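Long-range contacts in cocosin 1 acidic chain (PDB 5WPW), which serves as a seed storage globulin of coconut, a hexameric 11S nutrient reservoir that is also a potential food allergen: residues A37-V45 against A136-N144; S309-V320 against D332-V343. The protein carries 2 engineered substitutions. All coordinates share one frame; numbering follows the deposited sequence.

Interaction 1 of 2, residues A37-V45 against A136-N144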
loop_
_atom_site.group_PDB
_atom_site.type_symbol
_atom_site.label_atom_id
_atom_site.label_comp_id
_atom_site.label_asym_id
_atom_site.label_seq_id
_atom_site.Cartn_x
_atom_site.Cartn_y
_atom_site.Cartn_z
ATOM N N ALA A 37 7.138 0.367 -28.663
ATOM C CA ALA A 37 7.591 0.047 -27.320
ATOM C C ALA A 37 7.531 1.250 -26.391
ATOM O O ALA A 37 7.519 1.066 -25.176
ATOM C CB ALA A 37 9.026 -0.494 -27.357
ATOM N N GLY A 38 7.509 2.464 -26.935
ATOM C CA GLY A 38 7.519 3.671 -26.120
ATOM C C GLY A 38 8.823 3.951 -25.404
ATOM O O GLY A 38 8.809 4.449 -24.262
ATOM N N VAL A 39 9.956 3.648 -26.047
ATOM C CA VAL A 39 11.278 3.833 -25.464
ATOM C C VAL A 39 12.170 4.568 -26.467
ATOM O O VAL A 39 11.862 4.663 -27.658
ATOM C CB VAL A 39 11.933 2.496 -25.039
ATOM C CG1 VAL A 39 11.096 1.783 -23.954
ATOM C CG2 VAL A 39 12.098 1.600 -26.226
ATOM N N SER A 40 13.255 5.138 -25.942
ATOM C CA SER A 40 14.415 5.588 -26.702
ATOM C C SER A 40 15.649 4.883 -26.156
ATOM O O SER A 40 15.769 4.685 -24.942
ATOM C CB SER A 40 14.615 7.112 -26.594
ATOM O OG SER A 40 13.379 7.798 -26.709
ATOM N N THR A 41 16.581 4.519 -27.038
ATOM C CA THR A 41 17.778 3.784 -26.645
ATOM C C THR A 41 19.007 4.542 -27.129
ATOM O O THR A 41 18.995 5.142 -28.213
ATOM C CB THR A 41 17.795 2.347 -27.213
ATOM O OG1 THR A 41 16.719 1.579 -26.651
ATOM C CG2 THR A 41 19.101 1.638 -26.869
ATOM N N ILE A 42 20.040 4.565 -26.303
ATOM C CA ILE A 42 21.311 5.157 -26.689
ATOM C C ILE A 42 22.428 4.247 -26.211
ATOM O O ILE A 42 22.313 3.562 -25.188
ATOM C CB ILE A 42 21.496 6.595 -26.144
ATOM C CG1 ILE A 42 21.857 6.587 -24.666
ATOM C CG2 ILE A 42 20.263 7.447 -26.379
ATOM C CD1 ILE A 42 21.858 7.984 -24.043
ATOM N N ARG A 43 23.504 4.212 -26.984
ATOM C CA ARG A 43 24.731 3.543 -26.592
ATOM C C ARG A 43 25.828 4.593 -26.473
ATOM O O ARG A 43 25.961 5.454 -27.342
ATOM C CB ARG A 43 25.148 2.466 -27.608
ATOM C CG ARG A 43 26.406 1.707 -27.175
ATOM C CD ARG A 43 27.084 0.994 -28.338
ATOM N NE ARG A 43 26.244 -0.076 -28.856
ATOM C CZ ARG A 43 26.093 -0.347 -30.146
ATOM N NH1 ARG A 43 26.735 0.380 -31.049
ATOM N NH2 ARG A 43 25.286 -1.334 -30.533
ATOM N N ARG A 44 26.603 4.521 -25.400
ATOM C CA ARG A 44 27.728 5.422 -25.192
ATOM C C ARG A 44 29.025 4.650 -25.020
ATOM O O ARG A 44 29.060 3.603 -24.360
ATOM C CB ARG A 44 27.529 6.294 -23.967
ATOM C CG ARG A 44 27.062 7.646 -24.272
ATOM C CD ARG A 44 27.217 8.492 -23.057
ATOM N NE ARG A 44 25.942 8.712 -22.399
ATOM C CZ ARG A 44 25.070 9.637 -22.774
ATOM N NH1 ARG A 44 23.932 9.775 -22.120
ATOM N NH2 ARG A 44 25.345 10.423 -23.802
ATOM N N VAL A 45 30.102 5.191 -25.587
ATOM C CA VAL A 45 31.449 4.717 -25.314
ATOM C C VAL A 45 32.214 5.870 -24.683
ATOM O O VAL A 45 32.261 6.967 -25.248
ATOM C CB VAL A 45 32.158 4.218 -26.587
ATOM C CG1 VAL A 45 33.611 3.932 -26.283
ATOM C CG2 VAL A 45 31.503 2.970 -27.086
ATOM N N ALA A 136 28.160 1.718 -22.426
ATOM C CA ALA A 136 26.894 1.712 -21.704
ATOM C C ALA A 136 25.743 1.653 -22.692
ATOM O O ALA A 136 25.739 2.382 -23.690
ATOM C CB ALA A 136 26.759 2.972 -20.834
ATOM N N ILE A 137 24.759 0.789 -22.428
ATOM C CA ILE A 137 23.530 0.796 -23.209
ATOM C C ILE A 137 22.398 1.257 -22.300
ATOM O O ILE A 137 22.194 0.693 -21.215
ATOM C CB ILE A 137 23.221 -0.571 -23.836
ATOM C CG1 ILE A 137 21.796 -0.536 -24.350
ATOM C CG2 ILE A 137 23.393 -1.672 -22.832
ATOM C CD1 ILE A 137 21.430 -1.632 -25.238
ATOM N N THR A 138 21.694 2.299 -22.731
ATOM C CA THR A 138 20.659 2.967 -21.943
ATOM C C THR A 138 19.309 2.876 -22.625
ATOM O O THR A 138 19.193 3.212 -23.811
ATOM C CB THR A 138 21.017 4.434 -21.754
ATOM O OG1 THR A 138 22.127 4.521 -20.867
ATOM C CG2 THR A 138 19.829 5.204 -21.202
ATOM N N VAL A 139 18.276 2.457 -21.880
ATOM C CA VAL A 139 16.903 2.440 -22.378
ATOM C C VAL A 139 16.103 3.420 -21.518
ATOM O O VAL A 139 16.086 3.294 -20.285
ATOM C CB VAL A 139 16.283 1.027 -22.334
ATOM C CG1 VAL A 139 14.898 1.039 -22.921
ATOM C CG2 VAL A 139 17.158 0.003 -23.074
ATOM N N LEU A 140 15.522 4.432 -22.157
ATOM C CA LEU A 140 14.741 5.468 -21.486
ATOM C C LEU A 140 13.250 5.240 -21.745
ATOM O O LEU A 140 12.830 5.132 -22.902
ATOM C CB LEU A 140 15.137 6.853 -21.995
ATOM C CG LEU A 140 16.532 7.419 -21.697
ATOM C CD1 LEU A 140 17.277 7.738 -22.971
ATOM C CD2 LEU A 140 16.367 8.671 -20.818
ATOM N N ASP A 141 12.445 5.170 -20.682
ATOM C CA ASP A 141 11.011 4.899 -20.882
ATOM C C ASP A 141 10.295 6.232 -21.027
ATOM O O ASP A 141 9.854 6.827 -20.055
ATOM C CB ASP A 141 10.440 4.059 -19.746
ATOM C CG ASP A 141 8.993 3.637 -20.000
ATOM O OD1 ASP A 141 8.443 3.964 -21.073
ATOM O OD2 ASP A 141 8.406 2.972 -19.122
ATOM N N THR A 142 10.185 6.716 -22.262
ATOM C CA THR A 142 9.556 8.003 -22.521
ATOM C C THR A 142 8.036 7.934 -22.504
ATOM O O THR A 142 7.382 8.983 -22.582
ATOM C CB THR A 142 10.043 8.542 -23.861
ATOM O OG1 THR A 142 9.848 7.536 -24.862
ATOM C CG2 THR A 142 11.556 8.864 -23.784
ATOM N N SER A 143 7.470 6.732 -22.435
ATOM C CA SER A 143 6.046 6.513 -22.198
ATOM C C SER A 143 5.700 6.407 -20.716
ATOM O O SER A 143 4.512 6.318 -20.366
ATOM C CB SER A 143 5.601 5.223 -22.897
ATOM O OG SER A 143 5.337 5.483 -24.254
ATOM N N ASN A 144 6.700 6.409 -19.851
ATOM C CA ASN A 144 6.471 6.292 -18.421
ATOM C C ASN A 144 5.589 7.437 -17.944
ATOM O O ASN A 144 5.761 8.581 -18.365
ATOM C CB ASN A 144 7.813 6.316 -17.693
ATOM C CG ASN A 144 7.739 5.750 -16.293
ATOM O OD1 ASN A 144 7.333 6.429 -15.366
ATOM N ND2 ASN A 144 8.175 4.498 -16.132
HETATM O O HOH W 1 10.927 7.925 -27.335
#
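Ser40 faces Leu140, Ile42 faces Thr138 and Arg44 faces Ala136 as the hydrogen-bonded pairs of two antiparallel strands, giving six backbone bonds in all. The axes of 40-45 and 136-140 come within 4.8 Å, with their N-to-C directions 161° apart. Two of the bonds, from Leu140 N to Ser40 O and from Thr138 N to Ile42 O, are 2.8 Å long and nearly straight. CA-H...O contacts fall between them, such as Thr41 CA to Thr138 O at 3.2 Å.

Where the strand pairing stops, Gly38, just leaving helix 32-37 with positive phi, turns its carbonyl to the type I turn Asp141-Asn144. Ser143 N donates to Gly38 O over 3.2 Å, tilted 24° from the carbonyl plane, and the same N-H makes a weak bond to Asp141 OD1. A water lies 2.7 Å from Thr142 OG1; it also approaches Ser40 OG, but so closely that the details are doubtful.

The two strands are neighbours inside the sheet of the N-terminal cupin jelly roll, with 22-26 beyond one and 61-67 beyond the other.

Apolar contact divides between the faces of this sheet. On the face of Ser40, Ile42 and Leu140, the Ile42 side chain runs alongside Thr138; a chi1 of 77° sets CG1 between the backbone N and the carbonyl carbon and carries it to 3.7 Å from Thr138 CB. On the other face Val139 CG1 meets Val39 CB at 3.9 Å, while Val139 CG2 packs against Thr41 OG1, a buried hydroxyl oxygen with no polar partner in the model. The methyl Thr41 CG2 rests 3.4 Å from the backbone oxygen Thr138 O.

Charged and polar ends are held from outside: Ser40 OG bonds to Glu29, and Arg44 NH2 forms a salt bridge with Glu211 and a hydrogen bond with Thr24 OG1.

Interaction 2 of 2, residues S309-V320 against D332-V343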
loop_
_atom_site.group_PDB
_atom_site.type_symbol
_atom_site.label_atom_id
_atom_site.label_comp_id
_atom_site.label_asym_id
_atom_site.label_seq_id
_atom_site.Cartn_x
_atom_site.Cartn_y
_atom_site.Cartn_z
ATOM N N SER A 309 9.811 -6.158 -24.528
ATOM C CA SER A 309 11.182 -6.558 -24.269
ATOM C C SER A 309 12.096 -5.881 -25.286
ATOM O O SER A 309 11.915 -6.045 -26.502
ATOM C CB SER A 309 11.319 -8.081 -24.337
ATOM O OG SER A 309 12.617 -8.504 -23.962
ATOM N N ILE A 310 13.072 -5.124 -24.788
ATOM C CA ILE A 310 14.080 -4.470 -25.617
ATOM C C ILE A 310 15.353 -5.292 -25.470
ATOM O O ILE A 310 16.045 -5.232 -24.451
ATOM C CB ILE A 310 14.294 -3.008 -25.223
ATOM C CG1 ILE A 310 12.995 -2.227 -25.395
ATOM C CG2 ILE A 310 15.365 -2.375 -26.099
ATOM C CD1 ILE A 310 12.183 -2.093 -24.139
ATOM N N MET A 311 15.661 -6.079 -26.491
ATOM C CA MET A 311 16.737 -7.050 -26.409
ATOM C C MET A 311 17.958 -6.516 -27.145
ATOM O O MET A 311 17.848 -6.096 -28.305
ATOM C CB MET A 311 16.298 -8.377 -27.017
ATOM C CG MET A 311 17.291 -9.488 -26.815
ATOM S SD MET A 311 16.708 -11.079 -27.464
ATOM C CE MET A 311 14.976 -10.738 -27.668
ATOM N N TYR A 312 19.117 -6.571 -26.486
ATOM C CA TYR A 312 20.387 -6.105 -27.038
ATOM C C TYR A 312 21.407 -7.225 -26.933
ATOM O O TYR A 312 21.653 -7.732 -25.836
ATOM C CB TYR A 312 20.886 -4.865 -26.288
ATOM C CG TYR A 312 22.217 -4.349 -26.776
ATOM C CD1 TYR A 312 22.302 -3.623 -27.953
ATOM C CD2 TYR A 312 23.390 -4.591 -26.067
ATOM C CE1 TYR A 312 23.509 -3.147 -28.409
ATOM C CE2 TYR A 312 24.612 -4.117 -26.526
ATOM C CZ TYR A 312 24.653 -3.386 -27.693
ATOM O OH TYR A 312 25.841 -2.910 -28.178
ATOM N N CYS A 313 22.025 -7.599 -28.053
ATOM C CA CYS A 313 22.983 -8.708 -28.035
ATOM C C CYS A 313 24.380 -8.188 -27.690
ATOM O O CYS A 313 24.904 -7.288 -28.360
ATOM C CB CYS A 313 22.988 -9.458 -29.363
ATOM S SG CYS A 313 24.294 -10.719 -29.435
ATOM N N THR A 314 24.944 -8.701 -26.601
ATOM C CA THR A 314 26.258 -8.295 -26.116
ATOM C C THR A 314 27.384 -9.194 -26.624
ATOM O O THR A 314 28.550 -8.870 -26.418
ATOM C CB THR A 314 26.288 -8.286 -24.581
ATOM O OG1 THR A 314 26.090 -9.611 -24.079
ATOM C CG2 THR A 314 25.184 -7.363 -24.000
ATOM N N GLY A 315 27.068 -10.309 -27.258
ATOM C CA GLY A 315 28.106 -11.237 -27.688
ATOM C C GLY A 315 27.501 -12.457 -28.345
ATOM O O GLY A 315 26.296 -12.721 -28.242
ATOM N N GLY A 316 28.357 -13.189 -29.043
ATOM C CA GLY A 316 27.846 -14.377 -29.680
ATOM C C GLY A 316 26.933 -14.087 -30.854
ATOM O O GLY A 316 26.923 -13.004 -31.438
ATOM N N ARG A 317 26.145 -15.102 -31.195
ATOM C CA ARG A 317 25.254 -15.089 -32.348
ATOM C C ARG A 317 24.118 -16.044 -32.057
ATOM O O ARG A 317 24.346 -17.110 -31.480
ATOM C CB ARG A 317 25.946 -15.548 -33.641
ATOM C CG ARG A 317 27.009 -14.627 -34.184
ATOM C CD ARG A 317 27.755 -15.285 -35.349
ATOM N NE ARG A 317 28.686 -14.344 -35.962
ATOM C CZ ARG A 317 28.323 -13.361 -36.781
ATOM N NH1 ARG A 317 27.040 -13.191 -37.098
ATOM N NH2 ARG A 317 29.242 -12.545 -37.287
ATOM N N GLY A 318 22.905 -15.677 -32.467
ATOM C CA GLY A 318 21.788 -16.574 -32.263
ATOM C C GLY A 318 20.643 -16.299 -33.206
ATOM O O GLY A 318 20.528 -15.217 -33.785
ATOM N N ARG A 319 19.806 -17.312 -33.369
ATOM C CA ARG A 319 18.585 -17.222 -34.151
ATOM C C ARG A 319 17.430 -16.831 -33.237
ATOM O O ARG A 319 17.194 -17.492 -32.224
ATOM C CB ARG A 319 18.262 -18.565 -34.808
ATOM C CG ARG A 319 17.202 -18.489 -35.881
ATOM C CD ARG A 319 17.845 -17.973 -37.147
ATOM N NE ARG A 319 16.890 -17.707 -38.218
ATOM C CZ ARG A 319 17.228 -17.137 -39.370
ATOM N NH1 ARG A 319 18.491 -16.775 -39.576
ATOM N NH2 ARG A 319 16.313 -16.931 -40.314
ATOM N N VAL A 320 16.717 -15.772 -33.600
ATOM C CA VAL A 320 15.485 -15.370 -32.918
ATOM C C VAL A 320 14.326 -15.484 -33.898
ATOM O O VAL A 320 14.397 -14.974 -35.022
ATOM C CB VAL A 320 15.573 -13.936 -32.363
ATOM C CG1 VAL A 320 14.322 -13.619 -31.507
ATOM C CG2 VAL A 320 16.826 -13.760 -31.564
ATOM N N ASP A 332 12.641 -13.531 -38.154
ATOM C CA ASP A 332 13.274 -14.837 -38.291
ATOM C C ASP A 332 14.685 -14.530 -38.803
ATOM O O ASP A 332 14.920 -14.500 -40.009
ATOM C CB ASP A 332 12.507 -15.736 -39.238
ATOM C CG ASP A 332 13.032 -17.163 -39.255
ATOM O OD1 ASP A 332 14.209 -17.395 -38.878
ATOM O OD2 ASP A 332 12.253 -18.059 -39.658
ATOM N N GLY A 333 15.591 -14.255 -37.875
ATOM C CA GLY A 333 16.909 -13.811 -38.274
ATOM C C GLY A 333 17.902 -14.078 -37.173
ATOM O O GLY A 333 17.554 -14.538 -36.083
ATOM N N GLU A 334 19.158 -13.792 -37.489
ATOM C CA GLU A 334 20.234 -13.887 -36.528
ATOM C C GLU A 334 20.277 -12.599 -35.718
ATOM O O GLU A 334 19.666 -11.596 -36.076
ATOM C CB GLU A 334 21.563 -14.150 -37.262
ATOM C CG GLU A 334 22.812 -14.372 -36.386
ATOM C CD GLU A 334 24.069 -14.757 -37.188
ATOM O OE1 GLU A 334 24.790 -13.844 -37.662
ATOM O OE2 GLU A 334 24.357 -15.969 -37.310
ATOM N N LEU A 335 20.971 -12.636 -34.601
ATOM C CA LEU A 335 21.343 -11.423 -33.900
ATOM C C LEU A 335 22.818 -11.554 -33.574
ATOM O O LEU A 335 23.273 -12.642 -33.201
ATOM C CB LEU A 335 20.511 -11.216 -32.619
ATOM C CG LEU A 335 19.235 -10.372 -32.633
ATOM C CD1 LEU A 335 18.817 -10.074 -31.207
ATOM C CD2 LEU A 335 19.407 -9.071 -33.383
ATOM N N ARG A 336 23.569 -10.463 -33.727
ATOM C CA ARG A 336 24.972 -10.483 -33.348
ATOM C C ARG A 336 25.266 -9.290 -32.453
ATOM O O ARG A 336 24.409 -8.429 -32.223
ATOM C CB ARG A 336 25.895 -10.491 -34.577
ATOM C CG ARG A 336 25.579 -9.415 -35.589
ATOM C CD ARG A 336 26.255 -9.673 -36.945
ATOM N NE ARG A 336 25.723 -8.794 -37.985
ATOM C CZ ARG A 336 25.983 -7.492 -38.069
ATOM N NH1 ARG A 336 26.774 -6.908 -37.173
ATOM N NH2 ARG A 336 25.448 -6.769 -39.048
ATOM N N GLN A 337 26.494 -9.267 -31.936
ATOM C CA GLN A 337 26.939 -8.211 -31.039
ATOM C C GLN A 337 26.599 -6.825 -31.581
ATOM O O GLN A 337 26.853 -6.506 -32.751
ATOM C CB GLN A 337 28.445 -8.330 -30.804
ATOM C CG GLN A 337 29.040 -7.152 -30.044
ATOM C CD GLN A 337 30.438 -7.425 -29.540
ATOM O OE1 GLN A 337 30.740 -8.537 -29.093
ATOM N NE2 GLN A 337 31.308 -6.421 -29.625
ATOM N N GLY A 338 26.004 -6.002 -30.718
ATOM C CA GLY A 338 25.698 -4.624 -31.046
ATOM C C GLY A 338 24.335 -4.390 -31.650
ATOM O O GLY A 338 23.973 -3.229 -31.879
ATOM N N GLN A 339 23.557 -5.440 -31.899
ATOM C CA GLN A 339 22.238 -5.289 -32.490
ATOM C C GLN A 339 21.140 -5.363 -31.438
ATOM O O GLN A 339 21.268 -6.033 -30.408
ATOM C CB GLN A 339 21.991 -6.359 -33.550
ATOM C CG GLN A 339 23.161 -6.482 -34.506
ATOM C CD GLN A 339 22.846 -7.346 -35.688
ATOM O OE1 GLN A 339 22.272 -8.416 -35.551
ATOM N NE2 GLN A 339 23.224 -6.883 -36.871
ATOM N N LEU A 340 20.031 -4.740 -31.770
ATOM C CA LEU A 340 18.920 -4.549 -30.858
ATOM C C LEU A 340 17.648 -5.052 -31.514
ATOM O O LEU A 340 17.448 -4.881 -32.723
ATOM C CB LEU A 340 18.793 -3.082 -30.491
ATOM C CG LEU A 340 17.674 -2.653 -29.555
ATOM C CD1 LEU A 340 18.169 -1.514 -28.685
ATOM C CD2 LEU A 340 16.487 -2.219 -30.379
ATOM N N LEU A 341 16.779 -5.654 -30.709
ATOM C CA LEU A 341 15.515 -6.182 -31.204
ATOM C C LEU A 341 14.450 -5.878 -30.168
ATOM O O LEU A 341 14.605 -6.256 -29.006
ATOM C CB LEU A 341 15.581 -7.698 -31.430
ATOM C CG LEU A 341 14.333 -8.384 -31.980
ATOM C CD1 LEU A 341 14.051 -7.869 -33.398
ATOM C CD2 LEU A 341 14.449 -9.936 -31.958
ATOM N N ILE A 342 13.363 -5.250 -30.594
ATOM C CA ILE A 342 12.200 -5.054 -29.729
ATOM C C ILE A 342 11.205 -6.188 -29.946
ATOM O O ILE A 342 10.712 -6.400 -31.060
ATOM C CB ILE A 342 11.533 -3.704 -29.995
ATOM C CG1 ILE A 342 12.576 -2.597 -30.157
ATOM C CG2 ILE A 342 10.532 -3.383 -28.877
ATOM C CD1 ILE A 342 13.209 -2.170 -28.905
ATOM N N VAL A 343 10.860 -6.884 -28.870
ATOM C CA VAL A 343 9.821 -7.901 -28.926
ATOM C C VAL A 343 8.595 -7.343 -28.206
ATOM O O VAL A 343 8.626 -7.137 -26.984
ATOM C CB VAL A 343 10.301 -9.224 -28.325
ATOM C CG1 VAL A 343 9.260 -10.338 -28.515
ATOM C CG2 VAL A 343 11.667 -9.631 -28.993
HETATM O O HOH W 2 30.764 -11.635 -29.881
#
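Arg319 grips Asp332 side-on, NE at 2.8 Å and NH2 at 2.6 Å, both from Asp332 OD1. That oxygen lies in the guanidinium plane, with the carboxylate turned 72° against it, and Gly333 CA sits over the guanidinium face. Arg317 and Glu334 form a second salt bridge, modelled too short to be trusted in detail.

On the face of Met311, Leu341 and Val343, Met311 CE touches Val343 CG2 at 3.7 Å; Leu341 meets Val320 tip to tip. On the face of Ile310, Tyr312 and Leu340, Ile342 lies alongside Ile310, its CD1 3.5 Å from Ile310 CG1. Tyr312, CG anti to the backbone N (chi1 178°), brings OH within 3.3 Å of Gly338 CA.

Backbone bonds of Gly318 with Leu335 and Val320 with Gly333 hold the hairpin; Ser309 with Val343 and Met311 with Leu341 hold the other pair. Cys313 N to Gln339 O and Gly338 N to Cys313 O, each 2.9 Å, seat the type II turn Arg336-Gln339. Further out, Thr314 and Gly315 form a classic beta bulge against Gln359. The chain turns a corner at Gly315-Gly316 and 332-343 follows through its turn, passing strand pairing from sheet to sheet as in the C-terminal cupin jelly roll.

Overall arrangement
Interaction 1 comes first along the chain and lies in the N-terminal cupin domain; interaction 2 follows entirely within the C-terminal one. Their centres are about 16 Å apart, and no sheet is shared, yet they meet at the interface between the two barrels. Tyr312 takes part in two of these contacts: Ile137 CD1 is modelled very tightly against its ring, and Arg43 NH2 makes a weak hydrogen bond to Tyr312 OH. Ala37 CB, at the end of helix 32-37, touches Ile342 CG2 at 3.6 Å, and Phe34 of that helix rests on Leu340. Val39 likewise packs on Ile310. The two cupin domains thus meet through these faces and helix 32-37 within one subunit of the hexamer.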